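Local coordinates for cell cycle serine/threonine-protein kinase CDC5/MSD2 (Saccharomyces cerevisiae, PDB 6MF4) that phosphorylates serine and threonine residues of other proteins and is required for the cell cycle, acting in mitotic exit, this chain being its phosphoprotein-binding polo-box domain, at residues Ser64-Thr69 against Gly217-Asn222; Leu68-Ile73 against Leu275-Leu280; Glu137-Ile142 against Tyr155-Lys160; Lys101-Ser106 against Asp172-Tyr177. All coordinates share one frame; numbering follows the deposited sequence.

Interaction 1: Ser64-Thr69 against Gly217-Asn222. With ZN (zinc ion), chain B.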
# COMPACT_ATOMS: atom_id res chain seq x y z
N SER A 64 -9.76 -2.13 9.90
CA SER A 64 -10.38 -0.82 10.05
C SER A 64 -10.13 0.06 8.83
O SER A 64 -11.03 0.77 8.38
CB SER A 64 -9.85 -0.13 11.31
OG SER A 64 -10.47 1.13 11.47
N GLU A 65 -8.92 0.02 8.28
CA GLU A 65 -8.60 0.80 7.08
C GLU A 65 -9.34 0.25 5.87
O GLU A 65 -9.77 1.02 5.00
CB GLU A 65 -7.10 0.83 6.82
CG GLU A 65 -6.27 1.50 7.91
CD GLU A 65 -6.52 3.00 8.02
OE1 GLU A 65 -6.94 3.62 7.02
OE2 GLU A 65 -6.27 3.57 9.11
N CYS A 66 -9.48 -1.07 5.79
CA CYS A 66 -10.23 -1.70 4.71
C CYS A 66 -11.69 -1.27 4.77
O CYS A 66 -12.31 -0.94 3.76
CB CYS A 66 -10.13 -3.22 4.78
SG CYS A 66 -8.53 -3.89 4.31
N HIS A 67 -12.23 -1.28 5.99
CA HIS A 67 -13.60 -0.87 6.26
C HIS A 67 -13.79 0.60 5.90
O HIS A 67 -14.77 0.97 5.25
CB HIS A 67 -13.92 -1.13 7.73
CG HIS A 67 -15.32 -0.77 8.12
ND1 HIS A 67 -16.41 -1.56 7.78
CD2 HIS A 67 -15.82 0.27 8.82
CE1 HIS A 67 -17.51 -1.01 8.26
NE2 HIS A 67 -17.18 0.11 8.89
N LEU A 68 -12.82 1.41 6.31
CA LEU A 68 -12.83 2.85 6.08
C LEU A 68 -12.89 3.24 4.60
O LEU A 68 -13.72 4.05 4.20
CB LEU A 68 -11.59 3.48 6.71
CG LEU A 68 -11.32 4.97 6.56
CD1 LEU A 68 -12.43 5.77 7.21
CD2 LEU A 68 -9.95 5.37 7.11
N THR A 69 -12.00 2.68 3.77
CA THR A 69 -11.99 3.11 2.37
C THR A 69 -13.11 2.45 1.57
O THR A 69 -13.60 3.03 0.62
CB THR A 69 -10.64 2.85 1.65
OG1 THR A 69 -10.58 1.50 1.17
CG2 THR A 69 -9.47 3.14 2.55
N GLY A 217 -2.62 4.11 4.96
CA GLY A 217 -4.02 3.86 4.65
C GLY A 217 -4.31 3.79 3.16
O GLY A 217 -5.46 3.62 2.75
N THR A 218 -3.27 3.91 2.34
CA THR A 218 -3.41 3.79 0.90
C THR A 218 -3.47 2.32 0.49
O THR A 218 -2.75 1.48 1.03
CB THR A 218 -2.26 4.50 0.17
OG1 THR A 218 -2.39 5.91 0.34
CG2 THR A 218 -2.26 4.18 -1.33
N PHE A 219 -4.35 2.02 -0.46
CA PHE A 219 -4.46 0.69 -1.04
C PHE A 219 -4.06 0.74 -2.50
O PHE A 219 -4.52 1.61 -3.24
CB PHE A 219 -5.89 0.15 -0.92
CG PHE A 219 -6.33 -0.08 0.50
CD1 PHE A 219 -6.85 0.95 1.26
CD2 PHE A 219 -6.22 -1.34 1.07
CE1 PHE A 219 -7.26 0.72 2.57
CE2 PHE A 219 -6.63 -1.57 2.37
CZ PHE A 219 -7.14 -0.53 3.12
N GLN A 220 -3.20 -0.18 -2.92
CA GLN A 220 -2.79 -0.25 -4.31
C GLN A 220 -3.19 -1.59 -4.91
O GLN A 220 -3.05 -2.63 -4.26
CB GLN A 220 -1.28 -0.05 -4.44
CG GLN A 220 -0.79 -0.05 -5.88
CD GLN A 220 0.67 0.30 -5.98
OE1 GLN A 220 1.21 1.01 -5.14
NE2 GLN A 220 1.33 -0.22 -7.01
N PHE A 221 -3.68 -1.54 -6.14
CA PHE A 221 -4.13 -2.73 -6.84
C PHE A 221 -3.45 -2.82 -8.20
O PHE A 221 -3.68 -1.97 -9.07
CB PHE A 221 -5.65 -2.72 -7.01
CG PHE A 221 -6.39 -2.57 -5.71
CD1 PHE A 221 -6.59 -1.33 -5.14
CD2 PHE A 221 -6.90 -3.69 -5.06
CE1 PHE A 221 -7.27 -1.19 -3.94
CE2 PHE A 221 -7.58 -3.56 -3.87
CZ PHE A 221 -7.76 -2.31 -3.31
N ASN A 222 -2.62 -3.84 -8.38
CA ASN A 222 -1.94 -4.10 -9.64
C ASN A 222 -2.64 -5.22 -10.40
O ASN A 222 -2.58 -6.38 -10.00
CB ASN A 222 -0.47 -4.49 -9.41
CG ASN A 222 0.37 -3.34 -8.90
OD1 ASN A 222 -0.13 -2.26 -8.58
ND2 ASN A 222 1.68 -3.57 -8.82
ZN ZN B . -17.79 1.52 10.40
O HOH W 1 -19.46 2.45 9.16
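The ring of Phe219 pushes its far end against helix 56-82, and the helix meets it obliquely, neither squarely over a face nor in the ring plane. Thr69 reaches the ring with its methyl, CG2 lying 3.3 Å from Phe219 CE1. Cys66 brings its sulfur to the other flank, SG 3.6 Å from Phe219 CE2, a sulfur-aromatic contact in which SG stands 70° off the ring normal. Between the two, the carbonyl oxygen of Glu65 comes within 3.5 Å of Phe219 CE1. That oxygen already accepts the helical bond from Thr69 N (3.0 Å), so it meets the ring as a satisfied acceptor. With CG anti to its own carbonyl carbon (chi1 -65°), Phe219 sends the ring across to the helix. The arrangement is a helix laid over a strand of the antiparallel sheet of polo box 2, the two short axes crossing at -80° and 11.6 Å apart. Leu280 of helix 269-283 also packs on Phe219, and the strand is bonded through its backbone to Phe212 and Ile231 on the neighbouring strands. His67, turned away from the strand, binds a zinc ion through NE2 at 2.2 Å, with a water as further ligand. Just before the strand, Gly217 CA lies 3.8 Å from Glu65 OE1. At the backbone angles of Gly217 a CB would be jammed against the preceding carbonyl oxygen and crowd Glu65 OE1.

Interaction 2: Leu68-Ile73 against Leu275-Leu280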
# COMPACT_ATOMS: atom_id res chain seq x y z
N LEU A 68 -12.82 1.41 6.31
CA LEU A 68 -12.83 2.85 6.08
C LEU A 68 -12.89 3.24 4.60
O LEU A 68 -13.72 4.05 4.20
CB LEU A 68 -11.59 3.48 6.71
CG LEU A 68 -11.32 4.97 6.56
CD1 LEU A 68 -12.43 5.77 7.21
CD2 LEU A 68 -9.95 5.37 7.11
N THR A 69 -12.00 2.68 3.77
CA THR A 69 -11.99 3.11 2.37
C THR A 69 -13.11 2.45 1.57
O THR A 69 -13.60 3.03 0.62
CB THR A 69 -10.64 2.85 1.65
OG1 THR A 69 -10.58 1.50 1.17
CG2 THR A 69 -9.47 3.14 2.55
N LEU A 70 -13.52 1.24 1.95
CA LEU A 70 -14.68 0.62 1.30
C LEU A 70 -15.90 1.52 1.51
O LEU A 70 -16.65 1.79 0.57
CB LEU A 70 -14.97 -0.78 1.84
CG LEU A 70 -16.16 -1.49 1.19
CD1 LEU A 70 -16.02 -1.58 -0.32
CD2 LEU A 70 -16.34 -2.89 1.77
N ASN A 71 -16.09 1.99 2.73
CA ASN A 71 -17.16 2.94 3.02
C ASN A 71 -17.03 4.19 2.16
O ASN A 71 -18.02 4.71 1.65
CB ASN A 71 -17.15 3.34 4.50
CG ASN A 71 -17.70 2.25 5.41
OD1 ASN A 71 -18.26 1.25 4.95
ND2 ASN A 71 -17.54 2.44 6.72
N GLY A 72 -15.80 4.66 1.99
CA GLY A 72 -15.55 5.83 1.16
C GLY A 72 -15.91 5.60 -0.29
O GLY A 72 -16.48 6.47 -0.95
N ILE A 73 -15.57 4.42 -0.81
CA ILE A 73 -15.88 4.10 -2.19
C ILE A 73 -17.39 4.05 -2.37
O ILE A 73 -17.94 4.61 -3.32
CB ILE A 73 -15.25 2.75 -2.61
CG1 ILE A 73 -13.72 2.90 -2.68
CG2 ILE A 73 -15.79 2.28 -3.96
CD1 ILE A 73 -12.98 1.59 -2.82
N LEU A 275 -13.74 -5.23 -8.43
CA LEU A 275 -12.73 -6.13 -7.87
C LEU A 275 -12.12 -5.53 -6.60
O LEU A 275 -11.90 -6.23 -5.61
CB LEU A 275 -11.64 -6.41 -8.90
CG LEU A 275 -12.04 -7.35 -10.04
CD1 LEU A 275 -11.04 -7.29 -11.17
CD2 LEU A 275 -12.18 -8.78 -9.53
N ILE A 276 -11.88 -4.23 -6.64
CA ILE A 276 -11.33 -3.51 -5.50
C ILE A 276 -12.25 -3.63 -4.29
O ILE A 276 -11.80 -3.92 -3.19
CB ILE A 276 -11.09 -2.02 -5.85
CG1 ILE A 276 -9.85 -1.91 -6.75
CG2 ILE A 276 -10.92 -1.16 -4.60
CD1 ILE A 276 -9.61 -0.53 -7.30
N LYS A 277 -13.54 -3.42 -4.50
CA LYS A 277 -14.52 -3.51 -3.43
C LYS A 277 -14.58 -4.93 -2.85
O LYS A 277 -14.72 -5.11 -1.64
CB LYS A 277 -15.91 -3.09 -3.92
CG LYS A 277 -16.02 -1.61 -4.27
CD LYS A 277 -17.35 -1.30 -4.96
CE LYS A 277 -18.53 -1.53 -4.04
NZ LYS A 277 -19.83 -1.28 -4.72
N GLU A 278 -14.47 -5.93 -3.72
CA GLU A 278 -14.47 -7.33 -3.27
C GLU A 278 -13.23 -7.63 -2.43
O GLU A 278 -13.31 -8.33 -1.43
CB GLU A 278 -14.54 -8.28 -4.47
CG GLU A 278 -15.82 -8.16 -5.29
N GLY A 279 -12.09 -7.10 -2.85
CA GLY A 279 -10.85 -7.27 -2.11
C GLY A 279 -10.94 -6.65 -0.73
O GLY A 279 -10.61 -7.30 0.27
N LEU A 280 -11.38 -5.40 -0.67
CA LEU A 280 -11.53 -4.69 0.60
C LEU A 280 -12.52 -5.38 1.53
O LEU A 280 -12.30 -5.47 2.74
CB LEU A 280 -11.97 -3.25 0.36
CG LEU A 280 -10.96 -2.38 -0.38
CD1 LEU A 280 -11.64 -1.14 -0.93
CD2 LEU A 280 -9.82 -2.00 0.55
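Ile73 and Leu280 meet through their branch ends, Ile73 CD1 lying 3.6 Å from Leu280 CD1, and this pair forms the inner part of a helix-helix packing. The short axes approach to 9.8 Å with their directions 147° apart, so helices 56-82 and 269-283 run roughly antiparallel. Ile73 straddles the side chains of Lys277 and Leu280. Its CD1 fits between Leu280 and Ile276, whose CG2 is 3.9 Å from Ile73 CD1, while its other branch, CG2, lies against the methylenes of Lys277, 3.9 Å from Lys277 CG. The fork is the beta-branch itself; chi1 -69°, with CG1 anti to the carbonyl carbon, aims CG1 and its CD1 at Leu280 and Ile276 and CG2 at Lys277. One turn earlier Leu70 crosses Lys277 at about a right angle, CD1 3.9 Å from Lys277 CB, and its own CB faces Leu280 CB at 4.2 Å. Leu280 fills the hollow framed by Thr69, Leu70 and Ile73; both of its methyls face Thr69 OG1, CD1 at 3.5 Å. Beyond the methylenes, Lys277 NZ forms a salt bridge with Glu77, farther along the first helix. Within polo box 2 the second helix also rests on strand 219-223, through Ile276 on Phe221. The contact is therefore apolar in its centre, and the buried hydroxyl Thr69 OG1, which has no polar partner anywhere in the model, pays a likely desolvation cost among these methyls.

Interaction 3: Glu137-Ile142 against Tyr155-Lys160. With ZN (zinc ion), chain C.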
# COMPACT_ATOMS: atom_id res chain seq x y z
N GLU A 137 21.62 5.18 3.95
CA GLU A 137 22.30 5.39 5.23
C GLU A 137 21.40 5.12 6.43
O GLU A 137 21.88 4.72 7.49
CB GLU A 137 22.85 6.83 5.31
CG GLU A 137 23.30 7.29 6.72
CD GLU A 137 24.33 6.38 7.38
OE1 GLU A 137 24.70 6.67 8.54
OE2 GLU A 137 24.79 5.40 6.76
N GLU A 138 20.09 5.32 6.28
CA GLU A 138 19.16 5.11 7.38
C GLU A 138 18.19 3.97 7.09
O GLU A 138 17.84 3.72 5.93
CB GLU A 138 18.36 6.38 7.67
CG GLU A 138 19.21 7.61 7.95
CD GLU A 138 18.49 8.64 8.79
OE1 GLU A 138 17.26 8.80 8.63
OE2 GLU A 138 19.15 9.29 9.63
N PHE A 139 17.75 3.28 8.14
CA PHE A 139 16.68 2.30 7.99
C PHE A 139 15.83 2.23 9.26
O PHE A 139 16.27 2.61 10.34
CB PHE A 139 17.23 0.91 7.63
CG PHE A 139 17.95 0.21 8.75
CD1 PHE A 139 19.31 0.39 8.94
CD2 PHE A 139 17.28 -0.68 9.58
CE1 PHE A 139 19.98 -0.28 9.96
CE2 PHE A 139 17.94 -1.35 10.59
CZ PHE A 139 19.30 -1.14 10.79
N TRP A 140 14.60 1.77 9.07
CA TRP A 140 13.69 1.44 10.16
C TRP A 140 13.62 -0.07 10.35
O TRP A 140 13.50 -0.80 9.37
CB TRP A 140 12.27 1.95 9.89
CG TRP A 140 12.11 3.42 9.81
CD1 TRP A 140 12.02 4.17 8.68
CD2 TRP A 140 11.99 4.32 10.91
NE1 TRP A 140 11.85 5.49 9.00
CE2 TRP A 140 11.83 5.62 10.37
CE3 TRP A 140 12.00 4.17 12.30
CZ2 TRP A 140 11.69 6.75 11.16
CZ3 TRP A 140 11.86 5.30 13.09
CH2 TRP A 140 11.70 6.57 12.52
N TYR A 141 13.67 -0.52 11.60
CA TYR A 141 13.30 -1.89 11.94
C TYR A 141 11.91 -1.87 12.55
O TYR A 141 11.69 -1.23 13.58
CB TYR A 141 14.31 -2.52 12.90
CG TYR A 141 13.90 -3.92 13.33
CD1 TYR A 141 13.79 -4.94 12.40
CD2 TYR A 141 13.63 -4.20 14.66
CE1 TYR A 141 13.42 -6.22 12.79
CE2 TYR A 141 13.26 -5.48 15.05
CZ TYR A 141 13.16 -6.48 14.11
OH TYR A 141 12.79 -7.75 14.50
N ILE A 142 10.98 -2.54 11.89
CA ILE A 142 9.57 -2.51 12.28
C ILE A 142 9.14 -3.87 12.81
O ILE A 142 9.26 -4.88 12.12
CB ILE A 142 8.68 -2.10 11.10
CG1 ILE A 142 9.13 -0.75 10.55
CG2 ILE A 142 7.23 -2.03 11.54
CD1 ILE A 142 8.67 -0.47 9.15
N TYR A 155 17.50 3.43 12.79
CA TYR A 155 18.92 3.03 12.79
C TYR A 155 19.71 3.61 11.63
O TYR A 155 19.14 4.03 10.62
CB TYR A 155 19.04 1.51 12.75
CG TYR A 155 18.61 0.82 14.02
CD1 TYR A 155 19.41 0.84 15.15
CD2 TYR A 155 17.41 0.13 14.07
CE1 TYR A 155 19.01 0.21 16.31
CE2 TYR A 155 17.01 -0.50 15.22
CZ TYR A 155 17.81 -0.46 16.34
OH TYR A 155 17.41 -1.10 17.49
N LEU A 156 21.03 3.61 11.79
CA LEU A 156 21.96 3.93 10.71
C LEU A 156 22.66 2.66 10.25
O LEU A 156 23.06 1.84 11.08
CB LEU A 156 23.00 4.95 11.18
CG LEU A 156 22.49 6.23 11.84
CD1 LEU A 156 23.66 7.12 12.24
CD2 LEU A 156 21.54 6.98 10.92
N LEU A 157 22.82 2.51 8.94
CA LEU A 157 23.53 1.35 8.40
C LEU A 157 24.97 1.32 8.91
O LEU A 157 25.54 0.25 9.12
CB LEU A 157 23.51 1.36 6.87
CG LEU A 157 22.17 1.07 6.20
CD1 LEU A 157 22.24 1.33 4.70
CD2 LEU A 157 21.73 -0.36 6.45
N SER A 158 25.53 2.51 9.12
CA SER A 158 26.91 2.63 9.60
C SER A 158 27.03 2.25 11.08
O SER A 158 28.13 1.99 11.57
CB SER A 158 27.41 4.06 9.40
OG SER A 158 26.63 4.99 10.14
N GLU A 159 25.90 2.23 11.78
CA GLU A 159 25.86 1.83 13.19
C GLU A 159 24.85 0.70 13.36
O GLU A 159 23.98 0.75 14.22
CB GLU A 159 25.50 3.02 14.07
N LYS A 160 24.99 -0.31 12.51
CA LYS A 160 24.07 -1.44 12.47
C LYS A 160 24.16 -2.26 13.76
O LYS A 160 25.25 -2.67 14.15
CB LYS A 160 24.36 -2.30 11.24
CG LYS A 160 24.14 -3.79 11.40
CD LYS A 160 24.79 -4.55 10.25
CE LYS A 160 26.12 -5.15 10.69
NZ LYS A 160 26.72 -6.05 9.68
ZN ZN C . 16.38 9.61 10.20
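Tyr155 CB sits over one face of the Phe139 ring, 3.6 Å from its centroid and 25° off the ring normal, a CH-pi contact at the apolar centre of an antiparallel beta hairpin, strands 138-145 and 149-156 of polo box 1. The two rings are nearly parallel (planes at 25°) but slid apart until they barely overlap. Phe139 holds its CG between the backbone N and the carbonyl carbon (chi1 72°), which turns the ring back across Tyr155. Leu157 adds a methyl obliquely, CD2 3.6 Å from Phe139 CD1, and Leu168 of helix 165-178 covers both residues. Phe139 and Tyr155 are a hydrogen-bonded pair, joined by Phe139 N to Tyr155 O and Tyr155 N to Phe139 O, each 2.9 Å. On the other face of the sheet the non-hydrogen-bonded pair Glu138 and Leu156 lie side by side, and Glu138 OE1 binds a zinc ion at 2.0 Å; His154 and His194 complete the protein ligands. Outward, Leu157 N donates to Glu137 O at 2.8 Å. The Glu137 carboxylate reaches Ser158 because its chain bends at chi2. Ser158 OG donates to Glu137 OE1 at 3.0 Å; OE1 accepts with its syn lone pair, on the side of OE2. With an alanine in place of Glu137, the Ser158 hydroxyl would probably be left without its acceptor and Leu156 CB less covered. Glu137 OE1 lies 3.6 Å from Leu156 CB.

Interaction 4: Lys101-Ser106 against Asp172-Tyr177; sequences KWVDYS and DFFAKY
Water 2 joins the two segments, donating to Trp102 O at 2.9 Å and hydrogen-bonded to Tyr177 OH at 2.7 Å. It lies in the plane of the Tyr177 ring, at its edge, and bridges the phenol oxygen to the strand backbone. Tyr177 reaches this point because its CG is anti to the backbone N (chi1 171°), which carries the ring away from helix 165-178. Val103 meets it from the opposite direction: CG2 is 3.4 Å from Tyr177 OH, while CG1 is wedged between Tyr177 CE2 and Phe174 CE1, 3.6 Å from the latter. Tyr105 adds an offset edge-to-face pair, turning its edge toward the face of Tyr177 with the planes at 77° and the centroids 5.8 Å apart. Its hydroxyl oxygen packs 3.2 Å from Tyr177 CE1. The same CG2 of Val103 also lies over one face of the Tyr105 ring, near its rim. A leucine in place of Tyr177 would remove the hydroxyl and the aromatic face, so water 2 is likely to lose one of its anchors and Tyr105 its ring partner. Phe174 is backed on one face by the Phe173 ring, and it also touches Ser112. The contact thus packs helix 165-178 of polo box 1 against strand 99-103 and the loop that follows it; the strand is an outermost one of the six-stranded antiparallel sheet, bonded along its backbone to strand 111-115.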
# COMPACT_ATOMS: atom_id res chain seq x y z
N LYS A 101 7.85 -1.57 -7.49
CA LYS A 101 8.55 -2.81 -7.77
C LYS A 101 8.33 -3.78 -6.61
O LYS A 101 8.32 -3.37 -5.46
CB LYS A 101 10.04 -2.54 -7.95
CG LYS A 101 10.62 -2.99 -9.27
N TRP A 102 8.15 -5.06 -6.91
CA TRP A 102 8.02 -6.07 -5.86
C TRP A 102 8.44 -7.44 -6.36
O TRP A 102 8.43 -7.70 -7.56
CB TRP A 102 6.58 -6.10 -5.32
CG TRP A 102 5.56 -6.54 -6.31
CD1 TRP A 102 4.94 -5.78 -7.25
CD2 TRP A 102 5.02 -7.86 -6.45
NE1 TRP A 102 4.06 -6.54 -7.98
CE2 TRP A 102 4.09 -7.83 -7.50
CE3 TRP A 102 5.24 -9.08 -5.78
CZ2 TRP A 102 3.38 -8.95 -7.91
CZ3 TRP A 102 4.53 -10.19 -6.18
CH2 TRP A 102 3.61 -10.12 -7.24
N VAL A 103 8.82 -8.31 -5.44
CA VAL A 103 9.26 -9.64 -5.80
C VAL A 103 8.96 -10.60 -4.66
O VAL A 103 9.15 -10.28 -3.48
CB VAL A 103 10.76 -9.66 -6.16
CG1 VAL A 103 11.63 -9.34 -4.95
CG2 VAL A 103 11.15 -10.99 -6.78
N ASP A 104 8.47 -11.79 -5.02
CA ASP A 104 7.96 -12.76 -4.07
C ASP A 104 8.66 -14.10 -4.27
O ASP A 104 8.10 -15.04 -4.83
CB ASP A 104 6.44 -12.90 -4.24
CG ASP A 104 5.79 -13.67 -3.11
OD1 ASP A 104 6.43 -13.87 -2.05
OD2 ASP A 104 4.62 -14.07 -3.28
N TYR A 105 9.91 -14.16 -3.82
CA TYR A 105 10.70 -15.38 -3.85
C TYR A 105 10.44 -16.21 -2.60
O TYR A 105 10.02 -15.68 -1.57
CB TYR A 105 12.19 -15.06 -3.94
CG TYR A 105 12.65 -14.42 -5.23
CD1 TYR A 105 12.18 -14.85 -6.47
CD2 TYR A 105 13.60 -13.40 -5.21
CE1 TYR A 105 12.64 -14.27 -7.65
CE2 TYR A 105 14.05 -12.81 -6.38
CZ TYR A 105 13.57 -13.25 -7.59
OH TYR A 105 14.03 -12.66 -8.75
N SER A 106 10.70 -17.51 -2.70
CA SER A 106 10.52 -18.44 -1.59
C SER A 106 11.81 -18.71 -0.83
O SER A 106 11.77 -19.23 0.29
CB SER A 106 9.97 -19.77 -2.10
OG SER A 106 10.91 -20.38 -2.97
N ASP A 172 20.46 -6.11 1.68
CA ASP A 172 21.50 -5.82 0.68
C ASP A 172 21.26 -6.61 -0.60
O ASP A 172 21.42 -6.08 -1.70
CB ASP A 172 22.89 -6.13 1.26
CG ASP A 172 24.00 -5.93 0.25
OD1 ASP A 172 24.23 -4.77 -0.14
OD2 ASP A 172 24.64 -6.93 -0.15
N PHE A 173 20.87 -7.87 -0.46
CA PHE A 173 20.53 -8.69 -1.62
C PHE A 173 19.43 -8.03 -2.44
O PHE A 173 19.53 -7.93 -3.67
CB PHE A 173 20.09 -10.10 -1.19
CG PHE A 173 19.49 -10.91 -2.31
CD1 PHE A 173 20.30 -11.66 -3.14
CD2 PHE A 173 18.12 -10.90 -2.54
CE1 PHE A 173 19.76 -12.40 -4.17
CE2 PHE A 173 17.58 -11.63 -3.58
CZ PHE A 173 18.39 -12.38 -4.39
N PHE A 174 18.38 -7.57 -1.78
CA PHE A 174 17.25 -7.00 -2.50
C PHE A 174 17.56 -5.60 -3.02
O PHE A 174 17.03 -5.20 -4.06
CB PHE A 174 16.00 -7.00 -1.62
CG PHE A 174 15.35 -8.35 -1.51
CD1 PHE A 174 14.77 -8.93 -2.63
CD2 PHE A 174 15.36 -9.06 -0.32
CE1 PHE A 174 14.18 -10.18 -2.55
CE2 PHE A 174 14.77 -10.31 -0.24
CZ PHE A 174 14.18 -10.87 -1.36
N ALA A 175 18.43 -4.86 -2.34
CA ALA A 175 18.88 -3.57 -2.85
C ALA A 175 19.58 -3.75 -4.20
O ALA A 175 19.36 -2.97 -5.14
CB ALA A 175 19.80 -2.88 -1.86
N LYS A 176 20.42 -4.77 -4.30
CA LYS A 176 21.10 -5.10 -5.55
C LYS A 176 20.10 -5.55 -6.60
O LYS A 176 20.18 -5.15 -7.76
CB LYS A 176 22.14 -6.19 -5.32
CG LYS A 176 23.34 -5.72 -4.53
CD LYS A 176 24.19 -6.88 -4.04
CE LYS A 176 25.43 -6.38 -3.32
NZ LYS A 176 26.15 -7.46 -2.59
N TYR A 177 19.16 -6.39 -6.19
CA TYR A 177 18.10 -6.86 -7.08
C TYR A 177 17.27 -5.71 -7.65
O TYR A 177 16.97 -5.69 -8.85
CB TYR A 177 17.18 -7.83 -6.33
CG TYR A 177 15.94 -8.19 -7.12
CD1 TYR A 177 15.98 -9.20 -8.07
CD2 TYR A 177 14.75 -7.52 -6.93
CE1 TYR A 177 14.86 -9.53 -8.81
CE2 TYR A 177 13.62 -7.84 -7.66
CZ TYR A 177 13.68 -8.84 -8.60
OH TYR A 177 12.56 -9.16 -9.32
O HOH W 2 10.28 -7.81 -9.73

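From the N terminus, helix 56-82 comes first and supplies one side of both interaction 1 and interaction 2, which share Leu68 and Thr69. Interaction 1 closes a loop of 147 residues back from strand 219-223, and interaction 2 a longer one from helix 269-283; they touch where Phe221 CZ meets Ile276 CG2 at 3.6 Å, joining helix, sheet and helix around polo box 2. Interaction 4 is nested inside both loops and links strand 99-103 to helix 165-178 in polo box 1; it packs on interaction 1 where Asn222 ND2 lies 3.9 Å from Trp102 NE1, joining the two polo boxes. Inside it lies interaction 3, the short hairpin closure, about 18 Å away between centres and on the same sheet.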